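PDB 1LO7: 4-hydroxybenzoyl-CoA thioesterase, which hydrolyses 4-hydroxybenzoyl-CoA to 4-hydroxybenzoate and coenzyme A, the last step in the conversion of 4-chlorobenzoate to 4-hydroxybenzoate. Local coordinates for residues 20-34 with 68-82. Residues are numbered along the deposited sequence; the frame is centred on the assembly and turned at random. Where two conformers were deposited one is given.
Sequences GIVWYPNYHRWLDAA and FVCTASYDDVLTIET. Unlike the reference sequence in segment 20-34: Tyr24 (reference Phe). With 4CO (4-hydroxyphenacyl coenzyme A), chain B; EDO (1,2-ethanediol), chain C.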
loop_
_atom_site.group_PDB
_atom_site.type_symbol
_atom_site.label_atom_id
_atom_site.label_comp_id
_atom_site.label_asym_id
_atom_site.label_seq_id
_atom_site.Cartn_x
_atom_site.Cartn_y
_atom_site.Cartn_z
ATOM N N GLY A 20 -2.366 8.072 14.247
ATOM C CA GLY A 20 -3.092 9.154 13.576
ATOM C C GLY A 20 -2.337 10.076 12.607
ATOM O O GLY A 20 -2.875 11.131 12.226
ATOM N N ILE A 21 -1.147 9.690 12.211
ATOM C CA ILE A 21 -0.369 10.502 11.292
ATOM C C ILE A 21 0.041 9.677 10.081
ATOM O O ILE A 21 -0.085 8.443 10.132
ATOM C CB ILE A 21 0.886 11.106 11.955
ATOM C CG1 ILE A 21 1.737 9.974 12.555
ATOM C CG2 ILE A 21 0.419 12.111 13.048
ATOM C CD1 ILE A 21 3.071 10.447 13.165
ATOM N N VAL A 22 0.532 10.321 9.049
ATOM C CA VAL A 22 0.941 9.585 7.847
ATOM C C VAL A 22 1.930 8.475 8.166
ATOM O O VAL A 22 2.965 8.737 8.770
ATOM C CB VAL A 22 1.593 10.462 6.804
ATOM C CG1 VAL A 22 1.896 9.585 5.584
ATOM C CG2 VAL A 22 0.660 11.535 6.353
ATOM N N TRP A 23 1.619 7.255 7.730
ATOM C CA TRP A 23 2.514 6.122 7.914
ATOM C C TRP A 23 3.628 6.352 6.899
ATOM O O TRP A 23 3.374 6.490 5.727
ATOM C CB TRP A 23 1.754 4.817 7.643
ATOM C CG TRP A 23 2.612 3.609 7.919
ATOM C CD1 TRP A 23 3.425 3.384 8.994
ATOM C CD2 TRP A 23 2.713 2.466 7.092
ATOM N NE1 TRP A 23 4.039 2.157 8.906
ATOM C CE2 TRP A 23 3.616 1.572 7.731
ATOM C CE3 TRP A 23 2.142 2.121 5.881
ATOM C CZ2 TRP A 23 3.925 0.337 7.162
ATOM C CZ3 TRP A 23 2.448 0.892 5.325
ATOM C CH2 TRP A 23 3.310 0.004 5.984
ATOM N N TYR A 24 4.865 6.441 7.354
ATOM C CA TYR A 24 5.988 6.782 6.466
ATOM C C TYR A 24 6.178 6.195 5.060
ATOM O O TYR A 24 6.602 6.909 4.146
ATOM C CB TYR A 24 7.330 7.019 7.172
ATOM C CG TYR A 24 8.157 5.768 7.262
ATOM C CD1 TYR A 24 9.105 5.489 6.282
ATOM C CD2 TYR A 24 7.968 4.882 8.324
ATOM C CE1 TYR A 24 9.895 4.345 6.377
ATOM C CE2 TYR A 24 8.750 3.737 8.439
ATOM C CZ TYR A 24 9.712 3.485 7.463
ATOM O OH TYR A 24 10.477 2.357 7.552
ATOM N N PRO A 25 5.889 4.911 4.872
ATOM C CA PRO A 25 6.083 4.385 3.535
ATOM C C PRO A 25 5.236 5.132 2.510
ATOM O O PRO A 25 5.579 5.204 1.325
ATOM C CB PRO A 25 5.820 2.910 3.622
ATOM C CG PRO A 25 6.048 2.581 5.100
ATOM C CD PRO A 25 5.646 3.826 5.875
ATOM N N ASN A 26 4.140 5.730 2.966
ATOM C CA ASN A 26 3.282 6.521 2.084
ATOM C C ASN A 26 4.028 7.698 1.473
ATOM O O ASN A 26 3.807 8.045 0.299
ATOM C CB ASN A 26 1.940 6.937 2.729
ATOM C CG ASN A 26 1.112 5.696 2.986
ATOM O OD1 ASN A 26 1.026 4.843 2.103
ATOM N ND2 ASN A 26 0.549 5.534 4.181
ATOM N N TYR A 27 4.923 8.351 2.258
ATOM C CA TYR A 27 5.688 9.437 1.686
ATOM C C TYR A 27 6.507 8.922 0.487
ATOM O O TYR A 27 6.607 9.555 -0.548
ATOM C CB TYR A 27 6.680 10.072 2.679
ATOM C CG TYR A 27 5.983 10.887 3.750
ATOM C CD1 TYR A 27 5.361 12.088 3.410
ATOM C CD2 TYR A 27 5.953 10.477 5.080
ATOM C CE1 TYR A 27 4.732 12.859 4.389
ATOM C CE2 TYR A 27 5.325 11.233 6.070
ATOM C CZ TYR A 27 4.709 12.428 5.712
ATOM O OH TYR A 27 4.056 13.185 6.663
ATOM N N HIS A 28 7.094 7.732 0.609
ATOM C CA HIS A 28 7.871 7.216 -0.509
ATOM C C HIS A 28 6.974 6.964 -1.729
ATOM O O HIS A 28 7.394 7.150 -2.851
ATOM C CB HIS A 28 8.639 5.937 -0.078
ATOM C CG HIS A 28 9.647 6.285 0.965
ATOM N ND1 HIS A 28 10.821 7.006 0.641
ATOM C CD2 HIS A 28 9.650 6.024 2.315
ATOM C CE1 HIS A 28 11.506 7.158 1.800
ATOM N NE2 HIS A 28 10.827 6.574 2.812
ATOM N N ARG A 29 5.702 6.536 -1.509
ATOM C CA ARG A 29 4.795 6.329 -2.639
ATOM C C ARG A 29 4.640 7.684 -3.310
ATOM O O ARG A 29 4.706 7.776 -4.523
ATOM C CB ARG A 29 3.373 5.945 -2.147
ATOM C CG ARG A 29 3.202 4.507 -1.719
ATOM C CD ARG A 29 1.767 4.022 -1.981
ATOM N NE ARG A 29 0.808 4.739 -1.166
ATOM C CZ ARG A 29 -0.011 5.694 -1.594
ATOM N NH1 ARG A 29 -0.017 6.052 -2.854
ATOM N NH2 ARG A 29 -0.865 6.304 -0.736
ATOM N N TRP A 30 4.450 8.719 -2.510
ATOM C CA TRP A 30 4.256 10.038 -3.097
ATOM C C TRP A 30 5.523 10.584 -3.786
ATOM O O TRP A 30 5.439 11.276 -4.855
ATOM C CB TRP A 30 3.663 11.027 -2.082
ATOM C CG TRP A 30 2.364 10.537 -1.540
ATOM C CD1 TRP A 30 1.398 9.855 -2.217
ATOM C CD2 TRP A 30 1.908 10.687 -0.200
ATOM N NE1 TRP A 30 0.348 9.563 -1.362
ATOM C CE2 TRP A 30 0.656 10.053 -0.111
ATOM C CE3 TRP A 30 2.468 11.260 0.949
ATOM C CZ2 TRP A 30 -0.030 10.030 1.101
ATOM C CZ3 TRP A 30 1.777 11.240 2.128
ATOM C CH2 TRP A 30 0.539 10.616 2.206
ATOM N N LEU A 31 6.687 10.306 -3.174
ATOM C CA LEU A 31 7.958 10.736 -3.758
ATOM C C LEU A 31 8.127 10.062 -5.122
ATOM O O LEU A 31 8.527 10.665 -6.088
ATOM C CB LEU A 31 9.151 10.395 -2.839
ATOM C CG LEU A 31 9.596 11.576 -1.962
ATOM C CD1 LEU A 31 8.457 12.551 -1.722
ATOM C CD2 LEU A 31 10.198 11.091 -0.649
ATOM N N ASP A 32 7.762 8.770 -5.201
ATOM C CA ASP A 32 7.871 8.051 -6.476
ATOM C C ASP A 32 6.950 8.645 -7.543
ATOM O O ASP A 32 7.317 8.755 -8.736
ATOM C CB ASP A 32 7.641 6.543 -6.303
ATOM C CG ASP A 32 8.164 5.820 -7.510
ATOM O OD1 ASP A 32 9.332 5.932 -7.849
ATOM O OD2 ASP A 32 7.282 5.075 -8.150
ATOM N N ALA A 33 5.738 9.060 -7.131
ATOM C CA ALA A 33 4.830 9.651 -8.113
ATOM C C ALA A 33 5.380 11.016 -8.526
ATOM O O ALA A 33 5.336 11.426 -9.695
ATOM C CB ALA A 33 3.432 9.822 -7.495
ATOM N N ALA A 34 5.923 11.756 -7.537
ATOM C CA ALA A 34 6.456 13.090 -7.880
ATOM C C ALA A 34 7.683 12.949 -8.806
ATOM O O ALA A 34 7.935 13.763 -9.668
ATOM C CB ALA A 34 6.857 13.851 -6.622
ATOM N N PHE A 68 12.365 13.530 8.148
ATOM C CA PHE A 68 10.957 13.806 8.478
ATOM C C PHE A 68 10.947 14.861 9.553
ATOM O O PHE A 68 11.330 14.625 10.703
ATOM C CB PHE A 68 10.266 12.506 8.925
ATOM C CG PHE A 68 10.437 11.417 7.908
ATOM C CD1 PHE A 68 11.544 10.565 7.942
ATOM C CD2 PHE A 68 9.497 11.238 6.887
ATOM C CE1 PHE A 68 11.706 9.537 7.004
ATOM C CE2 PHE A 68 9.659 10.229 5.925
ATOM C CZ PHE A 68 10.758 9.361 5.988
ATOM N N VAL A 69 10.518 16.045 9.142
ATOM C CA VAL A 69 10.549 17.223 9.984
ATOM C C VAL A 69 9.392 17.473 10.936
ATOM O O VAL A 69 9.565 17.865 12.096
ATOM C CB VAL A 69 10.876 18.403 9.081
ATOM C CG1 VAL A 69 11.053 19.600 9.974
ATOM C CG2 VAL A 69 12.173 18.121 8.317
ATOM N N CYS A 70 8.179 17.248 10.425
ATOM C CA CYS A 70 6.981 17.395 11.227
ATOM C C CYS A 70 5.938 16.420 10.697
ATOM O O CYS A 70 6.085 15.852 9.628
ATOM C CB CYS A 70 6.436 18.819 11.378
ATOM S SG CYS A 70 5.714 19.360 9.839
ATOM N N THR A 71 4.908 16.193 11.474
ATOM C CA THR A 71 3.889 15.240 11.077
ATOM C C THR A 71 2.867 15.821 10.167
ATOM O O THR A 71 2.743 17.013 10.014
ATOM C CB THR A 71 3.145 14.748 12.332
ATOM O OG1 THR A 71 2.400 15.812 12.888
ATOM C CG2 THR A 71 4.102 14.182 13.373
ATOM N N ALA A 72 2.109 14.910 9.547
ATOM C CA ALA A 72 1.026 15.337 8.705
ATOM C C ALA A 72 -0.099 14.324 8.927
ATOM O O ALA A 72 0.173 13.198 9.407
ATOM C CB ALA A 72 1.390 15.528 7.257
ATOM N N SER A 73 -1.334 14.684 8.578
ATOM C CA SER A 73 -2.455 13.740 8.772
ATOM C C SER A 73 -3.491 13.885 7.678
ATOM O O SER A 73 -3.408 14.773 6.840
ATOM C CB SER A 73 -3.083 13.989 10.147
ATOM O OG SER A 73 -3.943 12.904 10.503
ATOM N N TYR A 74 -4.512 13.023 7.691
ATOM C CA TYR A 74 -5.538 13.077 6.676
ATOM C C TYR A 74 -6.207 14.432 6.587
ATOM O O TYR A 74 -6.469 15.094 7.602
ATOM C CB TYR A 74 -6.536 11.885 6.731
ATOM C CG TYR A 74 -7.396 11.844 7.989
ATOM C CD1 TYR A 74 -7.022 11.069 9.091
ATOM C CD2 TYR A 74 -8.611 12.525 8.042
ATOM C CE1 TYR A 74 -7.815 10.995 10.238
ATOM C CE2 TYR A 74 -9.435 12.442 9.171
ATOM C CZ TYR A 74 -9.035 11.678 10.268
ATOM O OH TYR A 74 -9.832 11.603 11.369
ATOM N N ASP A 75 -6.464 14.820 5.349
ATOM C CA ASP A 75 -7.061 16.098 4.973
ATOM C C ASP A 75 -6.001 17.152 4.753
ATOM O O ASP A 75 -6.263 18.170 4.129
ATOM C CB ASP A 75 -8.258 16.577 5.761
ATOM C CG ASP A 75 -9.431 15.652 5.528
ATOM O OD1 ASP A 75 -9.724 15.205 4.439
ATOM O OD2 ASP A 75 -10.008 15.296 6.609
ATOM N N ASP A 76 -4.795 16.902 5.241
ATOM C CA ASP A 76 -3.746 17.854 4.957
ATOM C C ASP A 76 -3.412 17.733 3.450
ATOM O O ASP A 76 -3.370 16.646 2.869
ATOM C CB ASP A 76 -2.404 17.580 5.727
ATOM C CG ASP A 76 -2.508 17.890 7.200
ATOM O OD1 ASP A 76 -3.431 18.539 7.632
ATOM O OD2 ASP A 76 -1.560 17.354 7.935
ATOM N N VAL A 77 -3.166 18.877 2.824
ATOM C CA VAL A 77 -2.807 18.900 1.436
ATOM C C VAL A 77 -1.310 19.194 1.376
ATOM O O VAL A 77 -0.886 20.269 1.776
ATOM C CB VAL A 77 -3.607 19.937 0.642
ATOM C CG1 VAL A 77 -2.995 20.101 -0.748
ATOM C CG2 VAL A 77 -5.048 19.456 0.538
ATOM N N LEU A 78 -0.534 18.230 0.880
ATOM C CA LEU A 78 0.881 18.426 0.776
ATOM C C LEU A 78 1.264 19.010 -0.569
ATOM O O LEU A 78 0.635 18.740 -1.594
ATOM C CB LEU A 78 1.632 17.083 0.913
ATOM C CG LEU A 78 1.307 16.263 2.157
ATOM C CD1 LEU A 78 1.973 14.902 1.991
ATOM C CD2 LEU A 78 1.934 16.926 3.368
ATOM N N THR A 79 2.349 19.797 -0.549
ATOM C CA THR A 79 2.866 20.351 -1.756
ATOM C C THR A 79 4.255 19.755 -1.908
ATOM O O THR A 79 5.067 19.860 -0.979
ATOM C CB THR A 79 2.918 21.877 -1.734
ATOM O OG1 THR A 79 1.600 22.358 -1.807
ATOM C CG2 THR A 79 3.652 22.333 -2.975
ATOM N N ILE A 80 4.487 19.085 -3.035
ATOM C CA ILE A 80 5.790 18.487 -3.281
ATOM C C ILE A 80 6.550 19.252 -4.404
ATOM O O ILE A 80 5.993 19.471 -5.490
ATOM C CB ILE A 80 5.658 17.015 -3.642
ATOM C CG1 ILE A 80 4.704 16.351 -2.646
ATOM C CG2 ILE A 80 7.066 16.377 -3.652
ATOM C CD1 ILE A 80 4.551 14.854 -2.902
ATOM N N GLU A 81 7.792 19.662 -4.135
ATOM C CA GLU A 81 8.622 20.360 -5.123
ATOM C C GLU A 81 9.786 19.443 -5.459
ATOM O O GLU A 81 10.506 18.995 -4.579
ATOM C CB GLU A 81 9.083 21.710 -4.570
ATOM C CG GLU A 81 9.838 22.541 -5.595
ATOM C CD GLU A 81 9.905 23.975 -5.168
ATOM O OE1 GLU A 81 9.192 24.401 -4.284
ATOM O OE2 GLU A 81 10.731 24.716 -5.876
ATOM N N THR A 82 9.913 19.128 -6.747
ATOM C CA THR A 82 10.926 18.216 -7.226
ATOM C C THR A 82 11.837 18.840 -8.288
ATOM O O THR A 82 11.390 19.523 -9.201
ATOM C CB THR A 82 10.205 16.987 -7.876
ATOM O OG1 THR A 82 9.384 16.350 -6.913
ATOM C CG2 THR A 82 11.198 15.963 -8.433
HETATM N N1A 4CO B . 18.512 13.397 11.681
HETATM C C2A 4CO B . 19.017 12.864 12.834
HETATM N N3A 4CO B . 18.493 12.914 14.031
HETATM C C4A 4CO B . 17.311 13.566 14.041
HETATM C C5A 4CO B . 16.688 14.166 12.960
HETATM C C6A 4CO B . 17.330 14.060 11.716
HETATM N N6A 4CO B . 16.834 14.577 10.612
HETATM N N7A 4CO B . 15.493 14.767 13.343
HETATM C C8A 4CO B . 15.412 14.538 14.660
HETATM N N9A 4CO B . 16.492 13.839 15.131
HETATM C C1D 4CO B . 16.801 13.481 16.519
HETATM C C2D 4CO B . 17.200 14.704 17.340
HETATM O O2D 4CO B . 18.558 15.081 17.103
HETATM C C3D 4CO B . 17.042 14.126 18.736
HETATM O O3D 4CO B . 18.007 13.130 18.965
HETATM P P3D 4CO B . 18.885 13.099 20.279
HETATM O O7A 4CO B . 19.989 14.012 20.057
HETATM O O8A 4CO B . 18.073 13.490 21.435
HETATM O O9A 4CO B . 19.391 11.641 20.450
HETATM C C4D 4CO B . 15.722 13.387 18.540
HETATM O O4D 4CO B . 15.619 13.113 17.109
HETATM C C5D 4CO B . 14.482 14.038 19.076
HETATM O O5D 4CO B . 14.223 15.196 18.278
HETATM P P1A 4CO B . 13.909 16.564 19.018
HETATM O O1A 4CO B . 13.920 17.543 17.920
HETATM O O2A 4CO B . 14.869 16.866 20.055
HETATM O O3A 4CO B . 12.552 16.471 19.702
HETATM P P2A 4CO B . 11.079 16.836 19.185
HETATM O O4A 4CO B . 10.150 16.336 20.222
HETATM O O5A 4CO B . 10.972 18.290 19.089
HETATM O O6A 4CO B . 10.794 16.348 17.639
HETATM C CBP 4CO B . 9.568 14.761 16.435
HETATM C CCP 4CO B . 10.732 14.966 17.408
HETATM C CDP 4CO B . 8.255 15.314 17.016
HETATM C CEP 4CO B . 9.457 13.289 16.061
HETATM C CAP 4CO B . 9.719 15.656 15.194
HETATM O OAP 4CO B . 10.965 15.391 14.544
HETATM C C9P 4CO B . 8.737 15.240 14.101
HETATM O O9P 4CO B . 7.543 15.373 14.270
HETATM N N8P 4CO B . 9.284 14.601 12.919
HETATM C C7P 4CO B . 8.241 14.035 12.056
HETATM C C6P 4CO B . 7.946 12.567 12.399
HETATM C C5P 4CO B . 7.140 11.946 11.252
HETATM O O5P 4CO B . 6.075 12.415 10.864
HETATM N N4P 4CO B . 7.758 10.758 10.713
HETATM C C3P 4CO B . 7.105 10.190 9.542
HETATM C C2P 4CO B . 5.838 9.463 9.908
HETATM S S1P 4CO B . 5.897 8.608 11.483
HETATM O O1B 4CO B . 5.309 5.689 10.143
HETATM C C1B 4CO B . 5.049 6.102 11.258
HETATM C C2B 4CO B . 5.354 5.272 12.430
HETATM C C3B 4CO B . 5.031 5.762 13.720
HETATM C C4B 4CO B . 5.295 4.977 14.839
HETATM C C5B 4CO B . 5.853 3.692 14.675
HETATM O O2B 4CO B . 6.066 2.854 15.790
HETATM C C6B 4CO B . 6.194 3.223 13.376
HETATM C C7B 4CO B . 5.940 4.020 12.243
HETATM C CB 4CO B . 4.469 7.453 11.459
HETATM C C1 EDO C . 12.617 18.243 13.157
HETATM O O1 EDO C . 11.481 18.647 13.876
HETATM C C2 EDO C . 13.618 17.510 14.040
HETATM O O2 EDO C . 13.064 17.099 15.288
HETATM O O HOH W 1 3.663 12.070 9.507
#
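Phe68 and Tyr27 meet obliquely, their planes at 50°; Tyr27 CD2 lies at the edge of the Phe68 ring, near its plane, 3.8 Å from Phe68 CE2. They illustrate how a hot-dog fold, a helix wrapped by a curved sheet, can border a ligand with its own core residues: both rings touch C3P of 4-hydroxyphenacyl-CoA. CG of Tyr27 stands anti to its carbonyl carbon (chi1 -72°), which directs the ring from the helix toward residues 68-82, between Phe68 and Leu78, until OH lies 3.6 Å from Ala72 CB. Val22 CG1 sits over one face, toward its rim. Farther along, Ile80 CD1 reaches Trp30 CB (4.0 Å) while its CG2 branch packs on Ala34 CB. The loops are tied separately: Val22 N donates to Ala72 O (2.9 Å), and Ser73 OG to Gly20 O (2.7 Å). A water at the edge of the Tyr27 ring links OH to Ala72 N and ligand O5P. A leucine here lacks the phenol, and would probably leave the water less firmly held and open a gap beside Phe68. Apolar side chains thus line the ligand's arm, while water and backbone take polar atoms: Tyr24 N donates almost straight (172°) to the analogue's ketone O1B, consistent with a like bond polarising the substrate's thioester carbonyl.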